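Local atomic coordinates of DNA polymerase III, beta chain (Streptococcus pneumoniae, PDB entry 2AWA), a protein that probably forms a ring-shaped head-to-tail dimer around DNA and tethers DNA polymerases and other proteins to it, conferring processivity. Residues Thr30-Ser35 with Ser224-Asp229; Ser44-Asp49 with Ile55-Ser60. One frame throughout, in Å; residues are numbered along the deposited sequence.

Both contacts involve the N-terminal region of the clamp. Contact 2 is the hairpin of strands 45-50 and 54-60, local in sequence and tied by paired backbone hydrogen bonds, with one buried apolar face and one partly exposed. Contact 1 joins segments 189 residues apart along the chain, where Arg32, in the turn at the end of helix 20-31, meets the last residues of helix 217-226 in the central domain; it is small and rests on packing of an exposed arginine against Ala225 and buried Val226. Thr30 and Ile34 connect the two: Thr30 OG1 lies 3.4 Å from Leu57 CB, and Ile34 CG2 lies 3.5 Å from Ser44 O, so residues 30-35 pack against the hairpin too.

Contact 1 of 2, residues Thr30-Ser35 with Ser224-Asp229; sequences TKRAIS and SAVFTD
Arg32 lays the aliphatic part of its side chain across the methyl of Ala225, with its CD 3.5 Å from Ala225 CB. NE passes the same methyl equally closely, and beyond it the guanidinium turns one face to the backbone carbonyl of Ala225. NH1 comes within 3.5 Å of Ala225 O there, an approach over the face, in which any attraction is probably electrostatic. Farther back, Arg32 CB faces Val226 CG2 at 4.2 Å. The Arg32 chain starts with CG opposite the carbonyl carbon (chi1 -71°) and bends at chi2 (-145°), a course that brings CD and NE over Ala225.

Residue types match their places. Alanine keeps the end of helix 217-226 slim enough for the arginine stem to lie close, while the long arginine can cover a methyl with its carbons and still keep its charged end at the exposed surface. Val226 is buried, and its branched side chain also sets CG1 over one face of the Phe227 ring. The backbone of residues 30-35 is held in a type I turn from Lys31 to Ile34, closed by Ile34 N to Lys31 O at 2.7 Å.

The contact thus bridges two domains, from the turn that follows helix 20-31 to the last residues of helix 217-226. Beneath them runs the shared eight-stranded sheet: Ala33 and Val226 both touch Ile66 of strand 64-71, Val226 also reaches Ile250 of the adjacent strand 250-255, and Ile34 packs on Ala91 of helix 91-100.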
ATOM      1  N   THR B  30       6.897  10.936 -17.309  1.00 60.89           N
ATOM      2  CA  THR B  30       5.910  11.672 -18.096  1.00 63.13           C
ATOM      3  C   THR B  30       4.495  11.418 -17.575  1.00 62.32           C
ATOM      4  O   THR B  30       3.677  12.325 -17.522  1.00 59.87           O
ATOM      5  CB  THR B  30       6.007  11.341 -19.589  1.00 61.91           C
ATOM      6  OG1 THR B  30       7.306  11.723 -20.060  1.00 71.45           O
ATOM      7  CG2 THR B  30       4.965  12.101 -20.374  1.00 63.68           C
ATOM      8  N   LYS B  31       4.238  10.186 -17.146  1.00 64.06           N
ATOM      9  CA  LYS B  31       2.936   9.815 -16.624  1.00 64.77           C
ATOM     10  C   LYS B  31       2.511  10.651 -15.421  1.00 63.36           C
ATOM     11  O   LYS B  31       1.342  10.812 -15.156  1.00 63.58           O
ATOM     12  CB  LYS B  31       2.903   8.340 -16.234  1.00 65.48           C
ATOM     13  CG  LYS B  31       1.505   7.782 -16.358  1.00 72.59           C
ATOM     14  CD  LYS B  31       1.163   6.729 -15.328  1.00 78.36           C
ATOM     15  CE  LYS B  31      -0.249   6.163 -15.612  1.00 82.63           C
ATOM     16  NZ  LYS B  31      -1.293   7.216 -15.897  1.00 79.68           N
ATOM     17  N   ARG B  32       3.464  11.182 -14.683  1.00 64.50           N
ATOM     18  CA  ARG B  32       3.134  12.010 -13.532  1.00 64.39           C
ATOM     19  C   ARG B  32       2.216  13.192 -13.864  1.00 62.62           C
ATOM     20  O   ARG B  32       1.559  13.715 -12.971  1.00 59.72           O
ATOM     21  CB  ARG B  32       4.410  12.468 -12.823  1.00 63.58           C
ATOM     22  CG  ARG B  32       5.079  11.314 -12.113  1.00 67.17           C
ATOM     23  CD  ARG B  32       5.726  11.740 -10.826  1.00 80.14           C
ATOM     24  NE  ARG B  32       6.040  10.602  -9.958  1.00 86.78           N
ATOM     25  CZ  ARG B  32       7.120   9.820 -10.076  1.00 91.46           C
ATOM     26  NH1 ARG B  32       8.026  10.012 -11.043  1.00 95.46           N
ATOM     27  NH2 ARG B  32       7.296   8.822  -9.215  1.00 91.85           N
ATOM     28  N   ALA B  33       2.166  13.586 -15.138  1.00 62.51           N
ATOM     29  CA  ALA B  33       1.230  14.609 -15.608  1.00 62.93           C
ATOM     30  C   ALA B  33       0.022  14.035 -16.330  1.00 64.89           C
ATOM     31  O   ALA B  33      -0.665  14.776 -17.006  1.00 68.19           O
ATOM     32  CB  ALA B  33       1.947  15.595 -16.530  1.00 62.75           C
ATOM     33  N   ILE B  34      -0.247  12.738 -16.197  1.00 67.05           N
ATOM     34  CA  ILE B  34      -1.337  12.091 -16.932  1.00 68.87           C
ATOM     35  C   ILE B  34      -2.313  11.384 -15.998  1.00 73.71           C
ATOM     36  O   ILE B  34      -1.967  10.374 -15.388  1.00 74.13           O
ATOM     37  CB  ILE B  34      -0.809  11.025 -17.913  1.00 69.19           C
ATOM     38  CG1 ILE B  34       0.038  11.663 -19.009  1.00 65.65           C
ATOM     39  CG2 ILE B  34      -1.979  10.240 -18.537  1.00 69.35           C
ATOM     40  CD1 ILE B  34       0.654  10.654 -19.981  1.00 65.73           C
ATOM     41  N   SER B  35      -3.544  11.889 -15.922  1.00 78.93           N
ATOM     42  CA  SER B  35      -4.591  11.259 -15.102  1.00 82.15           C
ATOM     43  C   SER B  35      -5.305  10.133 -15.847  1.00 85.85           C
ATOM     44  O   SER B  35      -5.270  10.055 -17.079  1.00 84.66           O
ATOM     45  CB  SER B  35      -5.620  12.296 -14.665  1.00 81.76           C
ATOM     46  OG  SER B  35      -4.973  13.479 -14.251  1.00 81.16           O
ATOM     47  N   SER B 224       8.531  18.114  -7.345  1.00 63.19           N
ATOM     48  CA  SER B 224       9.483  17.348  -6.528  1.00 63.64           C
ATOM     49  C   SER B 224       9.613  15.894  -6.982  1.00 62.22           C
ATOM     50  O   SER B 224      10.689  15.313  -6.884  1.00 64.87           O
ATOM     51  CB  SER B 224       9.106  17.387  -5.050  1.00 64.98           C
ATOM     52  OG  SER B 224       9.046  18.707  -4.559  1.00 63.09           O
ATOM     53  N   ALA B 225       8.523  15.316  -7.480  1.00 60.61           N
ATOM     54  CA  ALA B 225       8.539  13.960  -8.052  1.00 60.05           C
ATOM     55  C   ALA B 225       9.144  13.875  -9.472  1.00 59.51           C
ATOM     56  O   ALA B 225       9.698  12.856  -9.845  1.00 61.96           O
ATOM     57  CB  ALA B 225       7.149  13.392  -8.070  1.00 59.37           C
ATOM     58  N   VAL B 226       9.038  14.928 -10.262  1.00 57.91           N
ATOM     59  CA  VAL B 226       9.500  14.878 -11.634  1.00 58.15           C
ATOM     60  C   VAL B 226      10.999  15.054 -11.692  1.00 57.47           C
ATOM     61  O   VAL B 226      11.680  14.383 -12.450  1.00 56.93           O
ATOM     62  CB  VAL B 226       8.768  15.928 -12.503  1.00 58.81           C
ATOM     63  CG1 VAL B 226       9.488  16.180 -13.807  1.00 56.17           C
ATOM     64  CG2 VAL B 226       7.326  15.444 -12.770  1.00 63.71           C
ATOM     65  N   PHE B 227      11.513  15.947 -10.872  1.00 59.59           N
ATOM     66  CA  PHE B 227      12.937  16.263 -10.878  1.00 61.33           C
ATOM     67  C   PHE B 227      13.633  15.518  -9.747  1.00 61.49           C
ATOM     68  O   PHE B 227      13.621  15.928  -8.579  1.00 60.92           O
ATOM     69  CB  PHE B 227      13.151  17.779 -10.800  1.00 61.69           C
ATOM     70  CG  PHE B 227      12.612  18.509 -11.998  1.00 63.51           C
ATOM     71  CD1 PHE B 227      11.297  18.956 -12.021  1.00 57.99           C
ATOM     72  CD2 PHE B 227      13.408  18.701 -13.123  1.00 64.07           C
ATOM     73  CE1 PHE B 227      10.788  19.608 -13.125  1.00 61.17           C
ATOM     74  CE2 PHE B 227      12.911  19.352 -14.236  1.00 68.09           C
ATOM     75  CZ  PHE B 227      11.592  19.814 -14.238  1.00 66.00           C
ATOM     76  N   THR B 228      14.229  14.399 -10.127  1.00 61.67           N
ATOM     77  CA  THR B 228      14.945  13.566  -9.212  1.00 62.90           C
ATOM     78  C   THR B 228      16.220  14.271  -8.861  1.00 64.85           C
ATOM     79  O   THR B 228      16.625  15.222  -9.527  1.00 67.21           O
ATOM     80  CB  THR B 228      15.238  12.190  -9.828  1.00 63.48           C
ATOM     81  OG1 THR B 228      15.876  12.353 -11.103  1.00 65.79           O
ATOM     82  CG2 THR B 228      13.934  11.396  -9.996  1.00 59.51           C
ATOM     83  N   ASP B 229      16.859  13.791  -7.810  1.00 67.69           N
ATOM     84  CA  ASP B 229      17.973  14.505  -7.207  1.00 70.65           C
ATOM     85  C   ASP B 229      19.225  14.518  -8.087  1.00 70.15           C
ATOM     86  O   ASP B 229      20.102  15.349  -7.886  1.00 71.03           O
ATOM     87  CB  ASP B 229      18.259  13.939  -5.806  1.00 72.58           C
ATOM     88  CG  ASP B 229      17.081  14.141  -4.838  1.00 75.07           C
ATOM     89  OD1 ASP B 229      16.302  15.119  -5.021  1.00 79.56           O
ATOM     90  OD2 ASP B 229      16.941  13.319  -3.904  1.00 77.50           O
TER

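Contact 2 of 2, residues Ser44-Asp49 with Ile55-Ser60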
ATOM      1  N   SER B  44      -5.558  11.348 -21.508  1.00 59.26           N
ATOM      2  CA  SER B  44      -5.102  10.089 -20.890  1.00 58.85           C
ATOM      3  C   SER B  44      -3.981   9.380 -21.688  1.00 59.86           C
ATOM      4  O   SER B  44      -3.375   8.423 -21.216  1.00 59.22           O
ATOM      5  CB  SER B  44      -6.275   9.132 -20.704  1.00 57.72           C
ATOM      6  OG  SER B  44      -6.811   8.698 -21.950  1.00 59.16           O
ATOM      7  N   THR B  45      -3.705   9.853 -22.895  1.00 60.73           N
ATOM      8  CA  THR B  45      -2.684   9.250 -23.723  1.00 61.34           C
ATOM      9  C   THR B  45      -1.359   9.921 -23.461  1.00 60.33           C
ATOM     10  O   THR B  45      -1.333  11.066 -23.051  1.00 62.84           O
ATOM     11  CB  THR B  45      -3.020   9.368 -25.256  1.00 63.09           C
ATOM     12  OG1 THR B  45      -2.970  10.741 -25.684  1.00 59.79           O
ATOM     13  CG2 THR B  45      -4.386   8.789 -25.548  1.00 61.23           C
ATOM     14  N   VAL B  46      -0.272   9.184 -23.666  1.00 59.69           N
ATOM     15  CA  VAL B  46       1.030   9.787 -23.844  1.00 60.85           C
ATOM     16  C   VAL B  46       1.226   9.974 -25.331  1.00 61.82           C
ATOM     17  O   VAL B  46       0.710   9.190 -26.127  1.00 62.38           O
ATOM     18  CB  VAL B  46       2.189   8.964 -23.247  1.00 61.94           C
ATOM     19  CG1 VAL B  46       2.138   7.491 -23.667  1.00 63.16           C
ATOM     20  CG2 VAL B  46       3.542   9.604 -23.613  1.00 59.69           C
ATOM     21  N   LYS B  47       1.930  11.046 -25.683  1.00 62.62           N
ATOM     22  CA  LYS B  47       2.236  11.392 -27.058  1.00 62.97           C
ATOM     23  C   LYS B  47       3.707  11.174 -27.240  1.00 63.78           C
ATOM     24  O   LYS B  47       4.497  11.567 -26.386  1.00 63.63           O
ATOM     25  CB  LYS B  47       1.888  12.856 -27.334  1.00 64.11           C
ATOM     26  CG  LYS B  47       2.429  13.434 -28.640  1.00 65.04           C
ATOM     27  CD  LYS B  47       1.647  14.683 -29.013  1.00 69.17           C
ATOM     28  CE  LYS B  47       2.480  15.717 -29.749  1.00 68.59           C
ATOM     29  NZ  LYS B  47       2.919  15.237 -31.063  1.00 72.38           N
ATOM     30  N   ILE B  48       4.062  10.558 -28.366  1.00 65.62           N
ATOM     31  CA  ILE B  48       5.422  10.118 -28.646  1.00 65.98           C
ATOM     32  C   ILE B  48       5.873  10.670 -29.984  1.00 67.22           C
ATOM     33  O   ILE B  48       5.506  10.135 -31.036  1.00 69.24           O
ATOM     34  CB  ILE B  48       5.498   8.583 -28.685  1.00 66.11           C
ATOM     35  CG1 ILE B  48       5.083   8.013 -27.337  1.00 64.17           C
ATOM     36  CG2 ILE B  48       6.910   8.095 -29.023  1.00 66.83           C
ATOM     37  CD1 ILE B  48       4.771   6.568 -27.411  1.00 66.95           C
ATOM     38  N   ASP B  49       6.658  11.741 -29.934  1.00 67.45           N
ATOM     39  CA  ASP B  49       7.250  12.346 -31.120  1.00 68.94           C
ATOM     40  C   ASP B  49       8.645  11.795 -31.304  1.00 68.87           C
ATOM     41  O   ASP B  49       9.423  11.762 -30.360  1.00 70.07           O
ATOM     42  CB  ASP B  49       7.344  13.861 -30.969  1.00 70.29           C
ATOM     43  CG  ASP B  49       6.074  14.568 -31.388  1.00 78.01           C
ATOM     44  OD1 ASP B  49       5.709  14.473 -32.591  1.00 89.09           O
ATOM     45  OD2 ASP B  49       5.456  15.234 -30.523  1.00 82.97           O
ATOM     46  N   ILE B  55      13.709  10.960 -29.135  1.00 63.25           N
ATOM     47  CA  ILE B  55      12.309  10.753 -28.829  1.00 63.90           C
ATOM     48  C   ILE B  55      11.873  11.746 -27.761  1.00 64.61           C
ATOM     49  O   ILE B  55      12.614  12.006 -26.810  1.00 65.78           O
ATOM     50  CB  ILE B  55      12.117   9.360 -28.263  1.00 65.95           C
ATOM     51  CG1 ILE B  55      12.352   8.317 -29.343  1.00 68.91           C
ATOM     52  CG2 ILE B  55      10.735   9.195 -27.657  1.00 70.63           C
ATOM     53  CD1 ILE B  55      12.508   6.921 -28.755  1.00 75.97           C
ATOM     54  N   THR B  56      10.664  12.283 -27.911  1.00 64.61           N
ATOM     55  CA  THR B  56      10.076  13.191 -26.934  1.00 62.70           C
ATOM     56  C   THR B  56       8.775  12.590 -26.444  1.00 61.17           C
ATOM     57  O   THR B  56       7.918  12.211 -27.230  1.00 56.38           O
ATOM     58  CB  THR B  56       9.775  14.570 -27.536  1.00 63.68           C
ATOM     59  OG1 THR B  56      10.924  15.065 -28.229  1.00 61.74           O
ATOM     60  CG2 THR B  56       9.400  15.572 -26.435  1.00 68.62           C
ATOM     61  N   LEU B  57       8.643  12.501 -25.127  1.00 63.63           N
ATOM     62  CA  LEU B  57       7.421  12.011 -24.489  1.00 64.31           C
ATOM     63  C   LEU B  57       6.647  13.174 -23.911  1.00 62.93           C
ATOM     64  O   LEU B  57       7.134  13.854 -23.014  1.00 62.05           O
ATOM     65  CB  LEU B  57       7.765  11.028 -23.374  1.00 64.82           C
ATOM     66  CG  LEU B  57       8.536   9.808 -23.863  1.00 67.83           C
ATOM     67  CD1 LEU B  57       9.030   9.008 -22.684  1.00 74.55           C
ATOM     68  CD2 LEU B  57       7.677   8.960 -24.788  1.00 73.23           C
ATOM     69  N   ILE B  58       5.438  13.385 -24.424  1.00 62.87           N
ATOM     70  CA  ILE B  58       4.578  14.470 -23.943  1.00 62.91           C
ATOM     71  C   ILE B  58       3.341  13.968 -23.191  1.00 60.70           C
ATOM     72  O   ILE B  58       2.628  13.070 -23.646  1.00 62.00           O
ATOM     73  CB  ILE B  58       4.189  15.436 -25.077  1.00 62.10           C
ATOM     74  CG1 ILE B  58       5.462  16.057 -25.661  1.00 62.05           C
ATOM     75  CG2 ILE B  58       3.264  16.523 -24.548  1.00 61.65           C
ATOM     76  CD1 ILE B  58       5.232  17.022 -26.818  1.00 63.39           C
ATOM     77  N   GLY B  59       3.121  14.563 -22.025  1.00 59.14           N
ATOM     78  CA  GLY B  59       1.944  14.296 -21.201  1.00 58.38           C
ATOM     79  C   GLY B  59       1.406  15.558 -20.544  1.00 57.64           C
ATOM     80  O   GLY B  59       2.155  16.503 -20.242  1.00 56.25           O
ATOM     81  N   SER B  60       0.100  15.574 -20.317  1.00 57.45           N
ATOM     82  CA  SER B  60      -0.546  16.722 -19.712  1.00 57.04           C
ATOM     83  C   SER B  60      -1.915  16.366 -19.174  1.00 58.27           C
ATOM     84  O   SER B  60      -2.530  15.376 -19.566  1.00 61.34           O
ATOM     85  CB  SER B  60      -0.685  17.854 -20.724  1.00 55.95           C
ATOM     86  OG  SER B  60      -1.439  17.429 -21.838  1.00 59.89           O
TER
HETATM   87  O   HOH W   1      11.548  14.035 -30.318  1.00 49.82           O
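Lys47 begins beside Ile58, its CB 3.8 Å from Ile58 O and 4.1 Å from Ile58 CB, and then climbs away from the neighbouring strand. CG stands opposite the backbone N (chi1 167°), and bends at chi3 and chi4 carry the tip back over its own strand to Asp49, two residues on. There NZ makes a salt bridge of 2.6 Å with Asp49 OD2, reaching the carboxylate on its syn side but 29° out of its plane. The same carboxylate oxygen passes Ile58 CD1 at 4.1 Å. Lysine suits this partly exposed face because its CB packs on the neighbouring strand while the rest of the chain carries the ammonium to an acid; Ser86 OG adds weak hydrogen bonds to both charged groups.

The two strands run antiparallel, at 154° between their directions. Lys47 with Ile58 and Asp49 with Thr56 are hydrogen-bonded pairs, each joined by two backbone bonds; Ile58 N to Lys47 O, at 2.8 Å, is almost straight. A water donates to Asp49 O at 3.1 Å. Beta-branched Thr56 suits its partly exposed strand position.

Ile48 and Leu57, the non-hydrogen-bonded pair between them, point the other way and lie side by side, Ile48 CG1 meeting Leu57 CD2 at 3.8 Å. Val46 CG2 and Ile55 CG2 extend this buried apolar face, where branched and bulky carbons fit.

The hairpin is flanked by strand 85-90 beside residues 45-49 and by strand 64-71 beside residues 55-60, with backbone bonds such as Val46 to Leu89 and Leu57 to Asn68. On the apolar face Leu57 packs against Ala26, Leu27 and Thr30 of helix 20-31.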